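Local coordinates for protein dihydrodipicolinate synthase (Agrobacterium tumefaciens, PDB 3B4U) that probably catalyses the condensation of pyruvate with aspartate semialdehyde in lysine biosynthesis, as a TIM-barrel lyase of the dihydrodipicolinate synthase family, at residues A9-P14 and V213-T218. Sequence-based numbering, arbitrary orientation.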
ATOM      1  N   ALA B   9      13.361  19.098   1.626  1.00  6.11           N
ATOM      2  CA  ALA B   9      12.096  19.261   0.922  1.00  6.51           C
ATOM      3  C   ALA B   9      11.461  17.914   0.722  1.00  6.52           C
ATOM      4  O   ALA B   9      12.127  16.976   0.263  1.00  6.95           O
ATOM      5  CB  ALA B   9      12.311  19.925  -0.416  1.00  8.29           C
ATOM      6  N   ALA B  10      10.171  17.792   1.021  1.00  6.11           N
ATOM      7  CA  ALA B  10       9.393  16.608   0.655  1.00  6.68           C
ATOM      8  C   ALA B  10       9.037  16.861  -0.808  1.00  5.81           C
ATOM      9  O   ALA B  10       7.978  17.383  -1.142  1.00  5.69           O
ATOM     10  CB  ALA B  10       8.132  16.487   1.545  1.00  7.96           C
ATOM     11  N   LEU B  11       9.963  16.540  -1.713  1.00  5.26           N
ATOM     12  CA  LEU B  11       9.962  17.140  -3.040  1.00  5.70           C
ATOM     13  C   LEU B  11       8.739  16.696  -3.835  1.00  5.42           C
ATOM     14  O   LEU B  11       8.448  15.513  -3.949  1.00  5.69           O
ATOM     15  CB  LEU B  11      11.234  16.741  -3.801  1.00  5.78           C
ATOM     16  CG  LEU B  11      11.603  17.677  -4.927  1.00  6.23           C
ATOM     17  CD1 LEU B  11      12.211  18.970  -4.397  1.00  8.28           C
ATOM     18  CD2 LEU B  11      12.533  16.977  -5.923  1.00  8.43           C
ATOM     19  N   THR B  12       8.077  17.649  -4.467  1.00  5.30           N
ATOM     20  CA  THR B  12       7.004  17.355  -5.403  1.00  5.68           C
ATOM     21  C   THR B  12       7.577  16.765  -6.699  1.00  6.11           C
ATOM     22  O   THR B  12       8.689  17.089  -7.120  1.00  6.89           O
ATOM     23  CB  THR B  12       6.206  18.645  -5.671  1.00  6.40           C
ATOM     24  OG1 THR B  12       7.100  19.746  -5.903  1.00  6.68           O
ATOM     25  CG2 THR B  12       5.323  18.996  -4.481  1.00  6.87           C
ATOM     26  N   THR B  13       6.756  15.929  -7.329  1.00  5.86           N
ATOM     27  CA  THR B  13       7.122  15.232  -8.553  1.00  6.01           C
ATOM     28  C   THR B  13       6.299  15.829  -9.680  1.00  6.38           C
ATOM     29  O   THR B  13       5.071  15.733  -9.638  1.00  6.77           O
ATOM     30  CB  THR B  13       6.844  13.734  -8.444  1.00  6.13           C
ATOM     31  OG1 THR B  13       7.578  13.182  -7.338  1.00  6.60           O
ATOM     32  CG2 THR B  13       7.251  13.001  -9.717  1.00  7.23           C
ATOM     33  N   PRO B  14       6.936  16.437 -10.699  1.00  6.99           N
ATOM     34  CA  PRO B  14       6.199  17.035 -11.801  1.00  7.31           C
ATOM     35  C   PRO B  14       5.920  16.023 -12.893  1.00  7.41           C
ATOM     36  O   PRO B  14       6.798  15.253 -13.255  1.00  7.74           O
ATOM     37  CB  PRO B  14       7.142  18.138 -12.297  1.00  7.30           C
ATOM     38  CG  PRO B  14       8.526  17.588 -12.043  1.00  6.99           C
ATOM     39  CD  PRO B  14       8.382  16.665 -10.825  1.00  7.42           C
ATOM     40  N   VAL B 213       5.682  22.093   2.713  1.00  6.64           N
ATOM     41  CA  VAL B 213       5.643  23.531   2.548  1.00  7.48           C
ATOM     42  C   VAL B 213       6.978  24.075   2.081  1.00  6.40           C
ATOM     43  O   VAL B 213       7.014  25.086   1.392  1.00  7.19           O
ATOM     44  CB  VAL B 213       5.123  24.222   3.859  1.00  7.53           C
ATOM     45  CG1 VAL B 213       5.299  25.719   3.805  1.00  8.84           C
ATOM     46  CG2 VAL B 213       3.662  23.808   4.116  1.00 10.55           C
ATOM     47  N   ALA B 214       8.077  23.398   2.414  1.00  6.28           N
ATOM     48  CA  ALA B 214       9.395  23.808   1.979  1.00  6.99           C
ATOM     49  C   ALA B 214       9.588  23.718   0.460  1.00  6.63           C
ATOM     50  O   ALA B 214      10.575  24.244  -0.035  1.00  7.58           O
ATOM     51  CB  ALA B 214      10.496  22.989   2.688  1.00  7.60           C
ATOM     52  N   ASN B 215       8.652  23.125  -0.273  1.00  6.39           N
ATOM     53  CA  ASN B 215       8.702  23.206  -1.741  1.00  6.73           C
ATOM     54  C   ASN B 215       8.448  24.626  -2.249  1.00  6.64           C
ATOM     55  O   ASN B 215       8.832  24.925  -3.377  1.00  7.37           O
ATOM     56  CB  ASN B 215       7.650  22.305  -2.372  1.00  6.25           C
ATOM     57  CG  ASN B 215       8.021  20.842  -2.346  1.00  5.73           C
ATOM     58  OD1 ASN B 215       8.829  20.396  -3.172  1.00  6.25           O
ATOM     59  ND2 ASN B 215       7.423  20.101  -1.447  1.00  6.64           N
ATOM     60  N   PHE B 216       7.829  25.497  -1.448  1.00  6.34           N
ATOM     61  CA  PHE B 216       7.462  26.826  -1.918  1.00  6.93           C
ATOM     62  C   PHE B 216       7.692  27.941  -0.925  1.00  7.40           C
ATOM     63  O   PHE B 216       7.547  29.089  -1.329  1.00  8.23           O
ATOM     64  CB  PHE B 216       6.031  26.846  -2.496  1.00  7.26           C
ATOM     65  CG  PHE B 216       4.986  26.506  -1.491  1.00  6.76           C
ATOM     66  CD1 PHE B 216       4.427  27.498  -0.690  1.00  7.78           C
ATOM     67  CD2 PHE B 216       4.532  25.222  -1.334  1.00  6.86           C
ATOM     68  CE1 PHE B 216       3.492  27.204   0.261  1.00  8.31           C
ATOM     69  CE2 PHE B 216       3.591  24.926  -0.371  1.00  7.85           C
ATOM     70  CZ  PHE B 216       3.065  25.931   0.429  1.00  8.09           C
ATOM     71  N   LEU B 217       8.054  27.638   0.319  1.00  6.95           N
ATOM     72  CA  LEU B 217       8.420  28.639   1.341  1.00  7.21           C
ATOM     73  C   LEU B 217       9.675  28.130   2.046  1.00  7.21           C
ATOM     74  O   LEU B 217       9.697  27.898   3.264  1.00  7.76           O
ATOM     75  CB  LEU B 217       7.281  28.919   2.319  1.00  8.02           C
ATOM     76  CG  LEU B 217       6.126  29.762   1.782  1.00  8.36           C
ATOM     77  CD1 LEU B 217       4.917  29.637   2.740  1.00  9.71           C
ATOM     78  CD2 LEU B 217       6.541  31.217   1.612  1.00 10.42           C
ATOM     79  N   THR B 218      10.719  27.869   1.278  1.00  7.67           N
ATOM     80  CA  THR B 218      11.892  27.185   1.821  1.00  7.75           C
ATOM     81  C   THR B 218      12.547  27.929   2.980  1.00  7.21           C
ATOM     82  O   THR B 218      12.794  27.337   4.031  1.00  7.33           O
ATOM     83  CB  THR B 218      12.923  26.906   0.729  1.00  7.52           C
ATOM     84  OG1 THR B 218      12.297  26.247  -0.383  1.00  8.61           O
ATOM     85  CG2 THR B 218      14.014  26.034   1.303  1.00  8.99           C
TER
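Asn215 reaches across to the backbone of Ala10 and Thr12 and grips both ends of the peptide run between them with its carboxamide. Its ND2 gives a nearly straight hydrogen bond to Ala10 O (2.8 Å, 174° at the hydrogen), with the acceptor lying in the amide plane. In return, Asn215 OD1 accepts from Thr12 N at 3.1 Å. A second, longer bond comes from Thr12 OG1 to Asn215 OD1 (3.3 Å); both Thr12 donors approach that oxygen from one face of the amide, above its plane. With chi1 at 45°, OG1 sits between the backbone N and carbonyl carbon of Thr12, which lets hydroxyl and amide N-H share the acceptor. The buried carboxamide is further fixed by His29 NE2 at OD1 and Gly212 O at ND2.

Van der Waals contact is slighter. The Thr12 CG2 methyl rests against the carboxamide of Asn215, 3.9 Å from ND2, and a nonpolar contact brings Ala214 CB to Ala9 CA at 4.4 Å. Within 213-218, Thr218 OG1 bonds to Ala214 O (2.7 Å), tying the 3-10 turn to the first residue of the next helix.

The contact lies at the C-terminal ends of the adjacent parallel strands 6-10 and 208-211, the first and last of the TIM barrel, where the barrel closes, Ala10 pairing with Ser211 through the backbone. Helix 23-35 supplies His29, while helix 246-258 packs against Thr12 and Asn215 through Lys251 and Val254.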